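PDB 1UZB: 1-pyrroline-5-carboxylate dehydrogenase from Thermus thermophilus, which probably catalyses the NAD-dependent oxidation of glutamate semialdehyde, the open form of 1-pyrroline-5-carboxylate, to glutamate in proline breakdown. Local coordinates for residues S169-L174 against Y502-L507. Numbering follows the deposited sequence.
Sequences SFYVPL and YLRLFL
Tyr171 meets the guanidinium of Arg504 with one corner of its ring: CE2 lies 3.2 Å from NE and 3.5 Å from CZ of Arg504, over one face of the guanidinium and displaced toward its rim. The two planes are 56° apart, which makes this an inclined contact instead of a flat stack. Arg504 reaches the tyrosine by a bend in its chain: CG lies anti to the backbone N (chi1 179°), and a turn about the CB–CG bond (chi2 66°) brings CD and NE alongside CE2 of Tyr171, the two side chains crossing at about a right angle. Both polar ends then converge on a carboxylate from outside the chain, for Asp501 of the second subunit forms a salt bridge with Arg504 NE and accepts a hydrogen bond from Tyr171 OH. The shared carboxylate probably helps to hold the two groups together and offset the arginine's charge.

Nearer the ring's root, Leu507 CD1 packs against Tyr171 CB at 3.9 Å, while its other methyl, CD2, sits 3.6 Å from Val172 O. Val172 O also receives a CA-H...O contact from Leu507 CA, 3.4 Å away. Beyond Pro173, Leu174 lays its branched end over the peptide backbone of the turn, with CG 3.6 Å from Phe506 O and CD2 touching the carbonyl carbon of Leu507. Phe506 O is itself hydrogen-bonded by Asn202 ND2.

A type I beta turn from Arg504 to Leu507 carries the chain out of helix 500-504 into strand 507-515, which runs antiparallel to strand 165-180, with backbone bonds such as Val172 with Glu508. The contact thus lies at the root of the protruding two-stranded arm that, as in other aldehyde dehydrogenases, belongs to the oligomerisation region, and here it helps to build a subunit interface.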
ATOM      1  N   SER A 169       3.027   8.662  18.989  1.00  4.94           N
ATOM      2  CA  SER A 169       3.621   7.590  19.776  1.00  5.51           C
ATOM      3  C   SER A 169       4.866   7.103  19.044  1.00  4.24           C
ATOM      4  O   SER A 169       4.878   6.978  17.811  1.00  5.83           O
ATOM      5  CB  SER A 169       2.626   6.448  19.982  1.00  4.33           C
ATOM      6  OG  SER A 169       1.690   6.798  20.990  1.00  5.36           O
ATOM      7  N   PHE A 170       5.922   6.843  19.804  1.00  4.52           N
ATOM      8  CA  PHE A 170       7.179   6.410  19.220  1.00  4.97           C
ATOM      9  C   PHE A 170       7.982   5.548  20.178  1.00  4.91           C
ATOM     10  O   PHE A 170       7.747   5.548  21.388  1.00  5.26           O
ATOM     11  CB  PHE A 170       8.010   7.629  18.786  1.00  5.54           C
ATOM     12  CG  PHE A 170       8.217   8.653  19.873  1.00  5.14           C
ATOM     13  CD1 PHE A 170       7.294   9.679  20.080  1.00  4.98           C
ATOM     14  CD2 PHE A 170       9.347   8.603  20.678  1.00  5.30           C
ATOM     15  CE1 PHE A 170       7.502  10.639  21.074  1.00  7.36           C
ATOM     16  CE2 PHE A 170       9.560   9.557  21.671  1.00  6.82           C
ATOM     17  CZ  PHE A 170       8.637  10.577  21.866  1.00  6.64           C
ATOM     18  N   TYR A 171       8.935   4.812  19.622  1.00  4.78           N
ATOM     19  CA  TYR A 171       9.780   3.936  20.411  1.00  5.56           C
ATOM     20  C   TYR A 171      11.097   4.571  20.810  1.00  5.53           C
ATOM     21  O   TYR A 171      11.640   5.431  20.108  1.00  6.73           O
ATOM     22  CB  TYR A 171      10.076   2.646  19.645  1.00  5.70           C
ATOM     23  CG  TYR A 171       8.842   1.862  19.295  1.00  6.13           C
ATOM     24  CD1 TYR A 171       8.394   1.781  17.978  1.00  5.73           C
ATOM     25  CD2 TYR A 171       8.108   1.215  20.286  1.00  6.59           C
ATOM     26  CE1 TYR A 171       7.239   1.075  17.656  1.00  6.68           C
ATOM     27  CE2 TYR A 171       6.953   0.506  19.976  1.00  7.29           C
ATOM     28  CZ  TYR A 171       6.526   0.440  18.660  1.00  7.53           C
ATOM     29  OH  TYR A 171       5.386  -0.261  18.346  1.00  9.61           O
ATOM     30  N   VAL A 172      11.598   4.136  21.958  1.00  5.37           N
ATOM     31  CA  VAL A 172      12.874   4.606  22.455  1.00  6.35           C
ATOM     32  C   VAL A 172      13.593   3.418  23.078  1.00  5.67           C
ATOM     33  O   VAL A 172      12.960   2.499  23.604  1.00  5.13           O
ATOM     34  CB  VAL A 172      12.685   5.737  23.481  1.00  8.16           C
ATOM     35  CG1 VAL A 172      11.938   6.876  22.815  1.00 11.17           C
ATOM     36  CG2 VAL A 172      11.913   5.246  24.695  1.00  9.35           C
ATOM     37  N   PRO A 173      14.927   3.394  22.983  1.00  5.84           N
ATOM     38  CA  PRO A 173      15.702   2.291  23.556  1.00  4.66           C
ATOM     39  C   PRO A 173      15.618   2.294  25.079  1.00  5.49           C
ATOM     40  O   PRO A 173      15.274   3.308  25.691  1.00  7.41           O
ATOM     41  CB  PRO A 173      17.110   2.547  23.022  1.00  5.72           C
ATOM     42  CG  PRO A 173      17.155   4.038  22.900  1.00  6.45           C
ATOM     43  CD  PRO A 173      15.806   4.372  22.318  1.00  7.52           C
ATOM     44  N   LEU A 174      15.936   1.153  25.680  1.00  5.29           N
ATOM     45  CA  LEU A 174      15.860   0.978  27.128  1.00  5.73           C
ATOM     46  C   LEU A 174      17.033   1.530  27.925  1.00  6.47           C
ATOM     47  O   LEU A 174      16.833   2.193  28.942  1.00  7.16           O
ATOM     48  CB  LEU A 174      15.698  -0.508  27.455  1.00  6.34           C
ATOM     49  CG  LEU A 174      14.536  -1.240  26.782  1.00  5.76           C
ATOM     50  CD1 LEU A 174      14.621  -2.731  27.076  1.00  6.40           C
ATOM     51  CD2 LEU A 174      13.223  -0.658  27.276  1.00  8.00           C
ATOM     52  N   TYR A 502      12.126  -9.249  17.063  1.00  5.39           N
ATOM     53  CA  TYR A 502      13.241  -9.269  18.001  1.00  6.19           C
ATOM     54  C   TYR A 502      13.588  -7.887  18.540  1.00  5.44           C
ATOM     55  O   TYR A 502      13.788  -7.716  19.740  1.00  6.38           O
ATOM     56  CB  TYR A 502      14.478  -9.874  17.335  1.00  5.77           C
ATOM     57  CG  TYR A 502      15.603 -10.223  18.289  1.00  5.69           C
ATOM     58  CD1 TYR A 502      15.443 -11.220  19.250  1.00  5.30           C
ATOM     59  CD2 TYR A 502      16.854  -9.618  18.172  1.00  6.41           C
ATOM     60  CE1 TYR A 502      16.500 -11.617  20.063  1.00  5.79           C
ATOM     61  CE2 TYR A 502      17.923 -10.009  18.980  1.00  6.80           C
ATOM     62  CZ  TYR A 502      17.737 -11.013  19.917  1.00  6.38           C
ATOM     63  OH  TYR A 502      18.801 -11.447  20.677  1.00  8.53           O
ATOM     64  N   LEU A 503      13.647  -6.894  17.659  1.00  5.15           N
ATOM     65  CA  LEU A 503      14.020  -5.552  18.088  1.00  5.12           C
ATOM     66  C   LEU A 503      13.018  -4.869  19.018  1.00  4.70           C
ATOM     67  O   LEU A 503      13.401  -4.032  19.836  1.00  5.42           O
ATOM     68  CB  LEU A 503      14.305  -4.671  16.866  1.00  5.57           C
ATOM     69  CG  LEU A 503      15.355  -5.234  15.898  1.00  6.11           C
ATOM     70  CD1 LEU A 503      15.627  -4.221  14.799  1.00  7.63           C
ATOM     71  CD2 LEU A 503      16.642  -5.563  16.648  1.00  7.70           C
ATOM     72  N   ARG A 504      11.743  -5.228  18.907  1.00  5.38           N
ATOM     73  CA  ARG A 504      10.716  -4.636  19.762  1.00  6.25           C
ATOM     74  C   ARG A 504      11.000  -4.922  21.238  1.00  5.84           C
ATOM     75  O   ARG A 504      10.605  -4.156  22.121  1.00  5.62           O
ATOM     76  CB  ARG A 504       9.338  -5.199  19.393  1.00  6.40           C
ATOM     77  CG  ARG A 504       8.189  -4.659  20.242  1.00  6.72           C
ATOM     78  CD  ARG A 504       7.989  -3.178  19.998  1.00  7.28           C
ATOM     79  NE  ARG A 504       6.933  -2.602  20.826  1.00  8.07           N
ATOM     80  CZ  ARG A 504       7.073  -2.280  22.108  1.00  7.72           C
ATOM     81  NH1 ARG A 504       6.048  -1.757  22.766  1.00  8.60           N
ATOM     82  NH2 ARG A 504       8.231  -2.469  22.734  1.00  7.64           N
ATOM     83  N   LEU A 505      11.680  -6.036  21.495  1.00  5.59           N
ATOM     84  CA  LEU A 505      12.019  -6.444  22.853  1.00  4.71           C
ATOM     85  C   LEU A 505      12.972  -5.475  23.544  1.00  5.00           C
ATOM     86  O   LEU A 505      13.046  -5.431  24.775  1.00  5.75           O
ATOM     87  CB  LEU A 505      12.662  -7.830  22.826  1.00  7.10           C
ATOM     88  CG  LEU A 505      11.824  -8.964  22.235  1.00 10.10           C
ATOM     89  CD1 LEU A 505      12.687 -10.206  22.115  1.00 11.36           C
ATOM     90  CD2 LEU A 505      10.608  -9.224  23.104  1.00 11.32           C
ATOM     91  N   PHE A 506      13.693  -4.689  22.755  1.00  5.11           N
ATOM     92  CA  PHE A 506      14.670  -3.759  23.304  1.00  4.12           C
ATOM     93  C   PHE A 506      14.236  -2.300  23.204  1.00  5.49           C
ATOM     94  O   PHE A 506      15.064  -1.385  23.229  1.00  5.79           O
ATOM     95  CB  PHE A 506      16.012  -3.981  22.603  1.00  5.87           C
ATOM     96  CG  PHE A 506      16.469  -5.413  22.666  0.50  5.59           C
ATOM     97  CD1 PHE A 506      16.146  -6.312  21.654  0.50  6.69           C
ATOM     98  CD2 PHE A 506      17.152  -5.883  23.780  0.50  6.02           C
ATOM     99  CE1 PHE A 506      16.495  -7.658  21.755  0.50  7.22           C
ATOM    100  CE2 PHE A 506      17.504  -7.224  23.891  0.50  7.45           C
ATOM    101  CZ  PHE A 506      17.174  -8.113  22.876  0.50  6.86           C
ATOM    102  N   LEU A 507      12.924  -2.096  23.126  1.00  4.53           N
ATOM    103  CA  LEU A 507      12.336  -0.767  23.016  1.00  4.72           C
ATOM    104  C   LEU A 507      11.141  -0.609  23.946  1.00  4.08           C
ATOM    105  O   LEU A 507      10.496  -1.590  24.321  1.00  5.11           O
ATOM    106  CB  LEU A 507      11.836  -0.533  21.587  1.00  6.00           C
ATOM    107  CG  LEU A 507      12.862  -0.531  20.458  1.00  4.69           C
ATOM    108  CD1 LEU A 507      12.151  -0.656  19.118  1.00  6.53           C
ATOM    109  CD2 LEU A 507      13.685   0.748  20.522  1.00  6.94           C
TER